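Local coordinates for protein cellulose 1,4-beta-cellobiosidase (Thermobifida fusca, PDB 4JJJ) that probably hydrolyses cellulose to release cellobiose, this chain being the glycoside hydrolase family 48 catalytic domain of a longer, multidomain protein, at residues Gln418-Glu423 with Arg619-Val624; Gln461-Pro466 with Leu533-Ser538; Leu505-Met510 with Ile626-Ala631; Pro547-Leu552 with Pro598-His603. The protein carries 1 engineered substitution. One frame throughout, in Å; residues are numbered along the deposited sequence. Where two conformers were deposited one is given.

Contact 1 (Gln418-Glu423 with Arg619-Val624); sequences QVWNME and RFWAQV. With GLC (alpha-D-glucopyranose), chain C; BGC (beta-D-glucopyranose), chain B; BGC (beta-D-glucopyranose), chain D.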
# COMPACT_ATOMS: atom_id res chain seq x y z
N GLN A 418 2.59 6.58 10.18
CA GLN A 418 3.02 6.42 11.59
C GLN A 418 2.08 5.48 12.31
O GLN A 418 2.50 4.50 12.94
CB GLN A 418 3.02 7.69 12.39
CG GLN A 418 4.00 8.78 11.94
CD GLN A 418 5.40 8.35 12.08
OE1 GLN A 418 5.86 7.92 13.21
NE2 GLN A 418 6.16 8.40 10.99
N VAL A 419 0.75 5.74 12.18
CA VAL A 419 -0.28 4.92 12.87
C VAL A 419 -0.49 3.61 12.21
O VAL A 419 -0.79 2.61 12.91
CB VAL A 419 -1.53 5.74 13.15
CG1 VAL A 419 -1.27 6.80 14.21
CG2 VAL A 419 -2.12 6.39 11.91
N TRP A 420 -0.41 3.51 10.92
CA TRP A 420 -0.58 2.20 10.28
C TRP A 420 0.52 1.22 10.78
O TRP A 420 0.23 0.05 11.16
CB TRP A 420 -0.60 2.29 8.81
CG TRP A 420 -1.87 2.72 8.21
CD1 TRP A 420 -3.07 2.85 8.80
CD2 TRP A 420 -2.10 2.92 6.80
NE1 TRP A 420 -4.00 3.19 7.88
CE2 TRP A 420 -3.45 3.21 6.63
CE3 TRP A 420 -1.26 2.87 5.68
CZ2 TRP A 420 -4.02 3.42 5.39
CZ3 TRP A 420 -1.82 3.08 4.41
CH2 TRP A 420 -3.18 3.35 4.28
N ASN A 421 1.78 1.70 10.82
CA ASN A 421 2.86 0.87 11.37
C ASN A 421 2.71 0.65 12.86
O ASN A 421 2.70 -0.50 13.36
CB ASN A 421 4.19 1.48 11.03
CG ASN A 421 5.28 0.94 11.90
OD1 ASN A 421 5.40 -0.23 12.02
ND2 ASN A 421 6.22 1.82 12.29
N MET A 422 2.49 1.72 13.58
CA MET A 422 2.50 1.68 15.02
C MET A 422 1.41 0.82 15.57
O MET A 422 1.62 0.16 16.56
CB MET A 422 2.52 3.04 15.74
CG MET A 422 3.16 3.02 17.12
SD MET A 422 4.84 2.36 17.23
CE MET A 422 5.74 3.38 16.07
N GLU A 423 0.24 0.86 14.93
CA GLU A 423 -0.89 -0.04 15.39
C GLU A 423 -0.47 -1.52 15.37
O GLU A 423 -0.80 -2.26 16.29
CB GLU A 423 -2.12 0.12 14.54
CG GLU A 423 -3.35 -0.50 15.19
CD GLU A 423 -4.57 -0.44 14.33
OE1 GLU A 423 -4.86 0.67 13.82
OE2 GLU A 423 -5.19 -1.49 14.22
N ARG A 619 -14.01 7.09 2.41
CA ARG A 619 -12.99 6.16 1.93
C ARG A 619 -13.26 4.82 2.58
O ARG A 619 -13.41 4.74 3.77
CB ARG A 619 -11.60 6.62 2.27
CG ARG A 619 -11.20 7.94 1.55
CD ARG A 619 -9.83 8.38 2.13
NE ARG A 619 -9.36 9.60 1.47
CZ ARG A 619 -9.68 10.83 1.81
NH1 ARG A 619 -10.50 11.06 2.81
NH2 ARG A 619 -9.15 11.82 1.13
N PHE A 620 -13.29 3.80 1.77
CA PHE A 620 -13.58 2.43 2.31
C PHE A 620 -12.68 2.05 3.48
O PHE A 620 -13.14 1.63 4.55
CB PHE A 620 -13.53 1.42 1.22
CG PHE A 620 -13.93 0.02 1.66
CD1 PHE A 620 -15.28 -0.30 1.88
CD2 PHE A 620 -13.00 -0.98 1.93
CE1 PHE A 620 -15.69 -1.55 2.30
CE2 PHE A 620 -13.41 -2.23 2.37
CZ PHE A 620 -14.75 -2.52 2.57
N TRP A 621 -11.39 2.19 3.28
CA TRP A 621 -10.42 1.78 4.28
C TRP A 621 -10.67 2.57 5.54
O TRP A 621 -10.54 2.04 6.61
CB TRP A 621 -9.03 1.90 3.77
CG TRP A 621 -8.36 3.28 3.68
CD1 TRP A 621 -8.17 4.02 2.58
CD2 TRP A 621 -7.80 4.09 4.77
NE1 TRP A 621 -7.52 5.16 2.87
CE2 TRP A 621 -7.24 5.22 4.21
CE3 TRP A 621 -7.63 3.87 6.15
CZ2 TRP A 621 -6.57 6.17 4.93
CZ3 TRP A 621 -6.97 4.79 6.87
CH2 TRP A 621 -6.44 5.96 6.27
N ALA A 622 -10.98 3.84 5.46
CA ALA A 622 -11.13 4.70 6.63
C ALA A 622 -12.38 4.28 7.40
O ALA A 622 -12.43 4.31 8.63
CB ALA A 622 -11.18 6.17 6.23
N GLN A 623 -13.48 4.04 6.65
CA GLN A 623 -14.72 3.64 7.30
C GLN A 623 -14.55 2.31 8.00
O GLN A 623 -15.10 2.11 9.09
CB GLN A 623 -15.88 3.63 6.30
CG GLN A 623 -16.13 5.00 5.62
CD GLN A 623 -16.42 6.08 6.67
OE1 GLN A 623 -17.33 5.92 7.51
NE2 GLN A 623 -15.69 7.15 6.66
N VAL A 624 -13.82 1.37 7.40
CA VAL A 624 -13.48 0.10 8.09
C VAL A 624 -12.60 0.38 9.28
O VAL A 624 -12.81 -0.12 10.37
CB VAL A 624 -12.86 -0.89 7.09
CG1 VAL A 624 -12.36 -2.08 7.86
CG2 VAL A 624 -13.82 -1.31 5.99
C1 GLC C . -4.81 12.83 2.78
C2 GLC C . -3.46 12.34 2.42
C3 GLC C . -3.56 11.12 1.46
C4 GLC C . -4.42 10.02 2.09
C5 GLC C . -5.74 10.67 2.50
C6 GLC C . -6.70 9.78 3.23
O1 GLC C . -5.31 13.21 1.56
O2 GLC C . -2.77 13.40 1.62
O3 GLC C . -2.27 10.66 1.08
O4 GLC C . -4.72 9.02 1.09
O5 GLC C . -5.49 11.76 3.40
O6 GLC C . -6.12 9.40 4.43
C2 BGC B . -3.04 12.12 2.63
C3 BGC B . -3.19 10.95 1.67
C4 BGC B . -4.31 10.00 2.13
C5 BGC B . -5.62 10.69 2.56
C6 BGC B . -6.58 9.76 3.32
C1 BGC B . -4.38 12.75 2.94
O1 BGC B . -4.13 13.80 3.92
O2 BGC B . -2.13 13.04 1.95
O3 BGC B . -1.96 10.23 1.54
O4 BGC B . -4.66 9.04 1.13
O5 BGC B . -5.34 11.78 3.43
O6 BGC B . -6.06 9.35 4.56
C2 BGC D . -4.94 6.80 0.47
C3 BGC D . -4.46 5.36 0.64
C4 BGC D . -2.91 5.29 0.59
C5 BGC D . -2.25 6.36 1.49
C6 BGC D . -0.75 6.39 1.28
C1 BGC D . -4.25 7.74 1.44
O2 BGC D . -6.34 6.87 0.71
O3 BGC D . -5.08 4.56 -0.40
O4 BGC D . -2.50 3.96 0.97
O5 BGC D . -2.84 7.63 1.18
O6 BGC D . -0.44 6.65 -0.08
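Two buried tryptophans, Trp420 and Trp621, meet in an edge-to-face (T-shaped) pair beside the bound sugar, where helices 416-432 and 620-637 of the (alpha/alpha)6 fold face the glycan pocket. The backbones stay well apart, with Trp420 CA 11.4 Å from Ala622 CA, so the indoles alone bridge the gap. Trp420 presents its edge. Its NE1 and CZ2 run over the outer part of the six-membered ring of Trp621, and Trp420 NE1 lies 3.5 Å from Trp621 CZ3. The six-membered ring centroids are 4.8 Å apart and the planes stand at 71°. The methyl of Ala622 lies near the rim of the Trp621 face opposite Trp420. The indole N-H of Trp621 serves the ligand. Trp621 NE1 donates to O2 of the chain D beta-D-glucopyranose at 3.0 Å, nearly straight at 162°, with O2 in the ring plane. CH2 of Trp420, next to CZ2 in the ring, lies 3.4 Å from O4 of that sugar. Trp420 NE1 is bonded to Glu625. C6 of the next glucose, which is modelled as overlapping alpha and beta forms, lies over one face of the Arg619 guanidinium, toward its rim. Arg619 makes salt bridges to Glu40 and Glu545. Trp420 also packs on Glu51, the predicted proton donor, and lies near Asn224, the engineered residue at the predicted nucleophile position. The T-shaped pair, with Glu625 holding Trp420, probably fixes the indoles, while Trp621 gives the sugar one directional bond.

Contact 2 (Gln461-Pro466 with Leu533-Ser538); sequences QNFQVP and LAHRDS. With ZN (zinc ion), chain X.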
# COMPACT_ATOMS: atom_id res chain seq x y z
N GLN A 461 -15.97 17.85 18.89
CA GLN A 461 -16.37 18.50 17.68
C GLN A 461 -15.21 18.97 16.84
O GLN A 461 -15.25 18.86 15.62
CB GLN A 461 -17.40 19.64 17.94
CG GLN A 461 -18.79 19.04 18.04
CD GLN A 461 -19.23 18.46 16.68
OE1 GLN A 461 -18.83 18.95 15.61
NE2 GLN A 461 -19.98 17.33 16.71
N ASN A 462 -14.24 19.60 17.49
CA ASN A 462 -13.13 20.22 16.75
C ASN A 462 -11.83 19.49 17.11
O ASN A 462 -10.77 20.09 17.31
CB ASN A 462 -13.04 21.69 17.18
CG ASN A 462 -14.30 22.46 16.82
OD1 ASN A 462 -14.85 22.25 15.79
ND2 ASN A 462 -14.70 23.35 17.67
N PHE A 463 -11.90 18.14 17.23
CA PHE A 463 -10.67 17.42 17.52
C PHE A 463 -9.67 17.60 16.38
O PHE A 463 -10.07 17.92 15.26
CB PHE A 463 -11.01 15.90 17.64
CG PHE A 463 -11.16 15.16 16.33
CD1 PHE A 463 -10.11 14.50 15.76
CD2 PHE A 463 -12.39 15.19 15.64
CE1 PHE A 463 -10.30 13.84 14.62
CE2 PHE A 463 -12.56 14.48 14.45
CZ PHE A 463 -11.48 13.84 13.95
N GLN A 464 -8.41 17.28 16.66
CA GLN A 464 -7.39 17.37 15.62
C GLN A 464 -6.33 16.30 15.86
O GLN A 464 -5.91 16.08 17.00
CB GLN A 464 -6.66 18.75 15.69
CG GLN A 464 -7.55 19.99 15.48
CD GLN A 464 -7.60 20.27 14.02
OE1 GLN A 464 -6.69 20.90 13.47
NE2 GLN A 464 -8.47 19.62 13.35
N VAL A 465 -5.86 15.68 14.77
CA VAL A 465 -4.76 14.75 14.82
C VAL A 465 -3.69 15.21 13.85
O VAL A 465 -3.99 16.00 12.90
CB VAL A 465 -5.23 13.30 14.44
CG1 VAL A 465 -6.31 12.84 15.45
CG2 VAL A 465 -5.80 13.25 13.03
N PRO A 466 -2.45 14.75 14.02
CA PRO A 466 -1.40 15.11 13.04
C PRO A 466 -1.70 14.69 11.63
O PRO A 466 -2.29 13.66 11.38
CB PRO A 466 -0.14 14.46 13.62
CG PRO A 466 -0.49 14.27 15.08
CD PRO A 466 -1.94 13.96 15.12
N LEU A 533 -17.62 9.33 17.00
CA LEU A 533 -19.08 9.15 17.13
C LEU A 533 -19.83 10.45 16.90
O LEU A 533 -20.95 10.43 16.38
CB LEU A 533 -19.39 8.51 18.52
CG LEU A 533 -19.17 7.01 18.64
CD1 LEU A 533 -19.42 6.72 20.13
CD2 LEU A 533 -20.05 6.15 17.72
N ALA A 534 -19.17 11.54 17.20
CA ALA A 534 -19.74 12.88 17.04
C ALA A 534 -19.89 13.31 15.63
O ALA A 534 -20.58 14.32 15.37
CB ALA A 534 -18.93 13.89 17.82
N HIS A 535 -19.21 12.62 14.70
CA HIS A 535 -19.24 12.93 13.26
C HIS A 535 -19.94 11.83 12.39
O HIS A 535 -19.71 11.72 11.19
CB HIS A 535 -17.84 13.28 12.78
CG HIS A 535 -17.29 14.48 13.49
ND1 HIS A 535 -17.53 15.77 13.08
CD2 HIS A 535 -16.47 14.58 14.56
CE1 HIS A 535 -16.93 16.60 13.90
NE2 HIS A 535 -16.24 15.90 14.78
N ARG A 536 -20.90 11.11 12.97
CA ARG A 536 -21.72 10.16 12.22
C ARG A 536 -22.62 10.86 11.19
O ARG A 536 -23.14 11.95 11.47
CB ARG A 536 -22.59 9.34 13.19
CG ARG A 536 -21.80 8.25 13.89
CD ARG A 536 -22.64 7.46 14.84
NE ARG A 536 -22.74 8.19 16.00
CZ ARG A 536 -23.42 7.79 17.09
NH1 ARG A 536 -24.08 6.65 17.08
NH2 ARG A 536 -23.42 8.57 18.16
N ASP A 537 -22.74 10.30 10.01
CA ASP A 537 -23.70 10.67 9.01
C ASP A 537 -24.42 9.42 8.49
O ASP A 537 -24.30 8.31 9.09
CB ASP A 537 -23.00 11.50 7.96
CG ASP A 537 -22.02 10.70 7.11
OD1 ASP A 537 -22.17 9.47 6.94
OD2 ASP A 537 -21.17 11.38 6.49
N SER A 538 -25.25 9.57 7.49
CA SER A 538 -26.14 8.47 7.13
C SER A 538 -25.37 7.23 6.63
O SER A 538 -25.78 6.13 6.85
CB SER A 538 -27.17 8.95 6.09
OG SER A 538 -26.55 9.43 4.87
ZN ZN X . -18.80 16.67 11.73
O HOH W 1 -21.19 17.15 14.18
O HOH W 2 -18.15 18.68 12.11
O HOH W 3 -20.62 16.07 11.98
O HOH W 4 -18.25 16.34 9.91
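Gln461 and His535 lie against each other with amide and imidazole planes turned 49° apart. The amide nitrogen of Gln461 stands 4.2 Å above the plane of the His535 ring, offset toward the rim. The Gln461 chain bends at chi2 (-67°), which brings the amide back over the ring. Its NE2 makes a weak hydrogen bond to Ala534 O (3.3 Å). A water reinforces this link, accepting from Gln461 NE2 at 2.8 Å and donating to Ala534 O. Gln461 OE1 sits 3.5 Å from His535 CE1. The imidazole also comes to the edge of the Phe463 ring, with Phe463 CE2 3.9 Å from His535 CD2. These two rings meet obliquely, planes at 60° and centroids 5.8 Å apart. Gln497 ties down segment 461-466 by bonding the carbonyls of both Gln461 and Phe463. On the His535 side, a type I turn from Leu533 to Arg536 begins at the last residue of helix 519-533. Arg536 NE adds a side-chain bond to Leu533 O across the turn at 2.9 Å, on a carbonyl lone pair. His535 ND1 binds a zinc ion at 2.1 Å, while NE2 bonds weakly to Gly460 O. Three waters are the zinc's other ligands here. Gln461 is likewise a zinc-site residue of this protein. A single histidine with water ligands marks a peripheral metal site, far from the glycan pocket, at the approach to strand 465-473.

Contact 3 (Leu505-Met510 with Ile626-Ala631); sequences LAKTLM and IATAFA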
# COMPACT_ATOMS: atom_id res chain seq x y z
N LEU A 505 -5.01 5.81 15.08
CA LEU A 505 -4.36 6.38 16.25
C LEU A 505 -5.07 5.87 17.53
O LEU A 505 -4.41 5.43 18.47
CB LEU A 505 -4.37 7.91 16.16
CG LEU A 505 -3.79 8.64 17.37
CD1 LEU A 505 -2.37 8.18 17.63
CD2 LEU A 505 -3.92 10.14 17.13
N ALA A 506 -6.38 5.89 17.54
CA ALA A 506 -7.15 5.42 18.67
C ALA A 506 -6.78 3.95 18.94
O ALA A 506 -6.57 3.57 20.13
CB ALA A 506 -8.59 5.51 18.43
N LYS A 507 -6.69 3.09 17.90
CA LYS A 507 -6.34 1.70 18.14
C LYS A 507 -4.94 1.55 18.70
O LYS A 507 -4.69 0.73 19.60
CB LYS A 507 -6.55 0.91 16.90
CG LYS A 507 -8.01 0.61 16.57
CD LYS A 507 -8.17 -0.27 15.39
CE LYS A 507 -7.91 0.44 14.06
NZ LYS A 507 -7.54 -0.54 12.96
N THR A 508 -4.01 2.26 18.09
CA THR A 508 -2.65 2.17 18.55
C THR A 508 -2.57 2.42 20.04
O THR A 508 -1.92 1.67 20.79
CB THR A 508 -1.75 3.25 17.82
OG1 THR A 508 -1.74 2.94 16.44
CG2 THR A 508 -0.32 3.18 18.22
N LEU A 509 -3.24 3.46 20.46
CA LEU A 509 -3.26 3.87 21.86
C LEU A 509 -3.97 2.83 22.78
O LEU A 509 -3.50 2.56 23.87
CB LEU A 509 -3.92 5.26 22.01
CG LEU A 509 -3.08 6.41 21.35
CD1 LEU A 509 -3.82 7.71 21.36
CD2 LEU A 509 -1.75 6.56 22.03
N MET A 510 -5.04 2.26 22.29
CA MET A 510 -5.79 1.24 23.05
C MET A 510 -4.96 -0.03 23.25
O MET A 510 -4.91 -0.52 24.40
CB MET A 510 -7.09 0.92 22.35
CG MET A 510 -8.17 2.00 22.62
SD MET A 510 -9.80 1.49 22.06
CE MET A 510 -9.59 1.22 20.30
N ILE A 626 -12.48 2.84 11.21
CA ILE A 626 -13.37 3.27 12.28
C ILE A 626 -14.13 2.06 12.94
O ILE A 626 -14.21 1.97 14.17
CB ILE A 626 -14.37 4.37 11.81
CG1 ILE A 626 -13.62 5.62 11.36
CG2 ILE A 626 -15.33 4.69 12.90
CD1 ILE A 626 -14.54 6.53 10.51
N ALA A 627 -14.81 1.30 12.10
CA ALA A 627 -15.51 0.11 12.59
C ALA A 627 -14.58 -0.72 13.46
O ALA A 627 -14.98 -1.18 14.49
CB ALA A 627 -16.02 -0.73 11.46
N THR A 628 -13.37 -0.98 12.99
CA THR A 628 -12.40 -1.84 13.74
C THR A 628 -12.00 -1.15 15.05
O THR A 628 -11.74 -1.88 16.02
CB THR A 628 -11.20 -2.24 12.92
OG1 THR A 628 -10.27 -1.12 12.70
CG2 THR A 628 -11.64 -2.93 11.66
N ALA A 629 -11.97 0.16 15.13
CA ALA A 629 -11.60 0.87 16.36
C ALA A 629 -12.70 0.66 17.41
O ALA A 629 -12.42 0.43 18.56
CB ALA A 629 -11.33 2.37 16.08
N PHE A 630 -13.93 0.77 16.97
CA PHE A 630 -15.06 0.48 17.88
C PHE A 630 -15.06 -0.94 18.37
O PHE A 630 -15.21 -1.19 19.59
CB PHE A 630 -16.39 0.79 17.22
CG PHE A 630 -16.58 2.24 16.81
CD1 PHE A 630 -15.96 3.34 17.49
CD2 PHE A 630 -17.51 2.53 15.82
CE1 PHE A 630 -16.23 4.67 17.10
CE2 PHE A 630 -17.75 3.85 15.41
CZ PHE A 630 -17.19 4.91 16.07
N ALA A 631 -14.89 -1.85 17.41
CA ALA A 631 -14.79 -3.28 17.80
C ALA A 631 -13.62 -3.58 18.71
O ALA A 631 -13.75 -4.38 19.64
CB ALA A 631 -14.80 -4.16 16.62
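Lys507 bends at chi3 (-75°) after an extended start, and this turn carries its ammonium to the hydroxyl of Thr628. Thr628 holds OG1 between its backbone N and carbonyl carbon (chi1 72°), so that the hydroxyl looks across to the lysine and back to its own helix. The bond from Lys507 NZ to Thr628 OG1 is short, at 2.8 Å. The two side chains meet at a slant, and Lys507 CE also comes within 3.1 Å of the same oxygen. The aliphatic part of the lysine does separate work. Lys507 CG rests against Ala629, 3.6 Å from Ala629 CA and 3.8 Å from Ala629 CB. Further along, the terminal methyl of Met510 comes 3.4 Å from Ala629 O. These residues join helices 499-516 and 620-637, which run in nearly the same direction at 26°, with segment axes 9.4 Å apart. The small alanine allows Lys507 CA and Ala629 CA to be 5.6 Å apart. Helix 50-67 flanks the pair, with Trp58 touching Lys507 and Tyr62 touching Thr628. Helix 519-533 packs on Met510. This is helix-to-helix joining within the (alpha/alpha)6 barrel. The buried ammonium has three polar partners, Thr628 and the carboxylates of Glu423 and Glu625, and the two acids would be expected to balance its charge. Thr628 OG1 accepts from Lys507 and donates to Glu625 O. The result is a buried charged cluster joining helices 416-432, 499-516 and 620-637, centred on one lysine whose hydrocarbon chain stays in apolar contact.

Contact 4 (Pro547-Leu552 with Pro598-His603); sequences PSWDRL and PQVEAH. With ZN (zinc ion), chain Q; CA (calcium ion), chain F.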
# COMPACT_ATOMS: atom_id res chain seq x y z
N PRO A 547 -9.43 19.42 -0.46
CA PRO A 547 -8.31 18.98 -1.29
C PRO A 547 -7.89 20.07 -2.29
O PRO A 547 -8.59 21.06 -2.53
CB PRO A 547 -8.83 17.73 -2.04
CG PRO A 547 -10.21 17.65 -1.69
CD PRO A 547 -10.62 18.56 -0.61
N SER A 548 -6.67 19.99 -2.81
CA SER A 548 -6.25 20.91 -3.88
C SER A 548 -6.26 20.22 -5.23
O SER A 548 -5.91 19.08 -5.34
CB SER A 548 -4.88 21.55 -3.64
OG SER A 548 -3.86 20.61 -3.63
N TRP A 549 -6.56 21.01 -6.25
CA TRP A 549 -6.84 20.55 -7.59
C TRP A 549 -6.01 21.23 -8.70
O TRP A 549 -6.27 20.95 -9.86
CB TRP A 549 -8.32 20.86 -7.89
CG TRP A 549 -9.24 20.15 -6.96
CD1 TRP A 549 -9.89 20.71 -5.90
CD2 TRP A 549 -9.56 18.72 -6.94
NE1 TRP A 549 -10.63 19.72 -5.24
CE2 TRP A 549 -10.45 18.52 -5.85
CE3 TRP A 549 -9.21 17.61 -7.74
CZ2 TRP A 549 -10.93 17.28 -5.52
CZ3 TRP A 549 -9.72 16.37 -7.42
CH2 TRP A 549 -10.59 16.23 -6.32
N ASP A 550 -5.10 22.08 -8.33
CA ASP A 550 -4.46 22.91 -9.30
C ASP A 550 -3.59 22.15 -10.26
O ASP A 550 -3.24 22.65 -11.35
CB ASP A 550 -3.63 23.97 -8.59
CG ASP A 550 -2.61 23.37 -7.74
OD1 ASP A 550 -3.00 22.82 -6.68
OD2 ASP A 550 -1.42 23.37 -8.08
N ARG A 551 -3.20 20.92 -9.98
CA ARG A 551 -2.40 20.20 -11.00
C ARG A 551 -3.21 19.48 -12.08
O ARG A 551 -2.64 18.92 -13.01
CB ARG A 551 -1.54 19.15 -10.26
CG ARG A 551 -0.66 19.78 -9.23
CD ARG A 551 0.16 18.84 -8.32
NE ARG A 551 1.14 18.14 -9.14
CZ ARG A 551 2.20 17.46 -8.66
NH1 ARG A 551 2.33 17.24 -7.34
NH2 ARG A 551 3.05 16.90 -9.48
N LEU A 552 -4.51 19.53 -11.99
CA LEU A 552 -5.27 18.74 -12.91
C LEU A 552 -5.20 19.23 -14.36
O LEU A 552 -5.33 18.46 -15.28
CB LEU A 552 -6.67 18.57 -12.35
CG LEU A 552 -7.75 19.56 -12.44
CD1 LEU A 552 -8.26 19.61 -13.87
CD2 LEU A 552 -8.85 19.12 -11.47
N PRO A 598 -18.10 20.72 -11.43
CA PRO A 598 -18.35 22.15 -11.53
C PRO A 598 -17.77 23.00 -10.41
O PRO A 598 -17.31 24.12 -10.60
CB PRO A 598 -19.89 22.24 -11.58
CG PRO A 598 -20.30 20.95 -12.18
CD PRO A 598 -19.35 19.95 -11.50
N GLN A 599 -17.88 22.49 -9.16
CA GLN A 599 -17.29 23.20 -8.04
C GLN A 599 -15.75 23.30 -8.13
O GLN A 599 -15.13 24.35 -7.75
CB GLN A 599 -17.60 22.53 -6.74
CG GLN A 599 -18.95 22.76 -6.22
CD GLN A 599 -19.31 21.76 -5.08
OE1 GLN A 599 -19.90 20.69 -5.31
NE2 GLN A 599 -18.89 22.11 -3.89
N VAL A 600 -15.09 22.23 -8.59
CA VAL A 600 -13.62 22.26 -8.80
C VAL A 600 -13.28 23.33 -9.84
O VAL A 600 -12.39 24.21 -9.61
CB VAL A 600 -13.05 20.88 -9.11
CG1 VAL A 600 -11.61 20.96 -9.56
CG2 VAL A 600 -13.31 19.93 -7.90
N GLU A 601 -13.94 23.23 -11.02
CA GLU A 601 -13.59 24.18 -12.06
C GLU A 601 -13.89 25.63 -11.67
O GLU A 601 -13.15 26.59 -12.07
CB GLU A 601 -14.24 23.79 -13.40
CG GLU A 601 -13.75 24.65 -14.55
CD GLU A 601 -14.15 24.16 -15.88
OE1 GLU A 601 -15.13 23.39 -16.03
OE2 GLU A 601 -13.45 24.46 -16.92
N ALA A 602 -14.99 25.86 -10.98
CA ALA A 602 -15.40 27.21 -10.50
C ALA A 602 -14.33 27.73 -9.57
O ALA A 602 -13.96 28.89 -9.63
CB ALA A 602 -16.74 27.20 -9.83
N HIS A 603 -13.74 26.88 -8.71
CA HIS A 603 -12.66 27.37 -7.91
C HIS A 603 -11.41 27.68 -8.72
O HIS A 603 -10.76 28.71 -8.53
CB HIS A 603 -12.31 26.28 -6.81
CG HIS A 603 -11.00 26.50 -6.16
ND1 HIS A 603 -10.79 27.59 -5.35
CD2 HIS A 603 -9.82 25.86 -6.25
CE1 HIS A 603 -9.53 27.59 -4.95
NE2 HIS A 603 -8.91 26.59 -5.52
ZN ZN Q . -7.08 25.99 -4.98
CA CA F . -3.08 24.24 -12.83
O HOH W 5 -1.80 25.30 -11.56
O HOH W 6 -4.97 25.24 -12.20
O HOH W 7 -3.05 25.85 -14.52
O HOH W 8 -7.15 26.14 -2.88
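The indole of Trp549 carries Val600 on one face. Both methyls of Val600 lie over it. Val600 CG2 sits 3.8 Å from the centroid of the five-membered ring of Trp549, 11° off the normal, and makes a CH-pi contact. Val600 CG1 covers the inner end, 3.6 Å from Trp549 CG. The two side chains cross at about a right angle, and Val600 CG1 is anti to its backbone N (chi1 170°). Leu552 comes in beside it, its CD2 3.8 Å from Val600 CG1. Met37 touches both Trp549 and Val600. The second flat group, the imidazole of His603, follows one turn later on helix 597-604. Its NE2 binds a zinc ion at 2.0 Å, and its ND1 is bonded to Val610 O, which fixes the ring rotation. A water and two further atoms complete that zinc. The loop is also held by bonds of its own. Leu552 N bonds Trp549 O at 3.1 Å, and between them Asp550 O binds a calcium ion at 2.2 Å. Asp553 and Asp554 share the calcium with three waters. Arg551 forms a salt bridge to Asp408, a ligand of another calcium. The contact thus joins a long loop after helix 519-533 to short helix 597-604. Across it the grip is purely apolar and lacks any hydrogen bond, so metal ligation, at calcium on the loop and zinc on the helix, probably helps hold the two parts in place.

Contacts 1 and 3 form one unit, with centres 9 Å apart, and both use helix 620-637. Glu423 OE2 of contact 1 lies 2.8 Å from Lys507 NZ of contact 3. Glu625, between the two segments of that helix, binds both Trp420 and Lys507. Contact 1 alone of the four lines the sugar. Its Trp420 side chain is about 3 Å from that of the predicted proton donor Glu51 and about 4 Å from that of engineered Asn224. Contact 2 touches contact 3 through Leu533 on Phe630 and Val465 on Leu505, with centres 14 Å apart. Contact 4 has its centre 27 Å from that of contact 1, though their nearest atoms are about 7 Å apart.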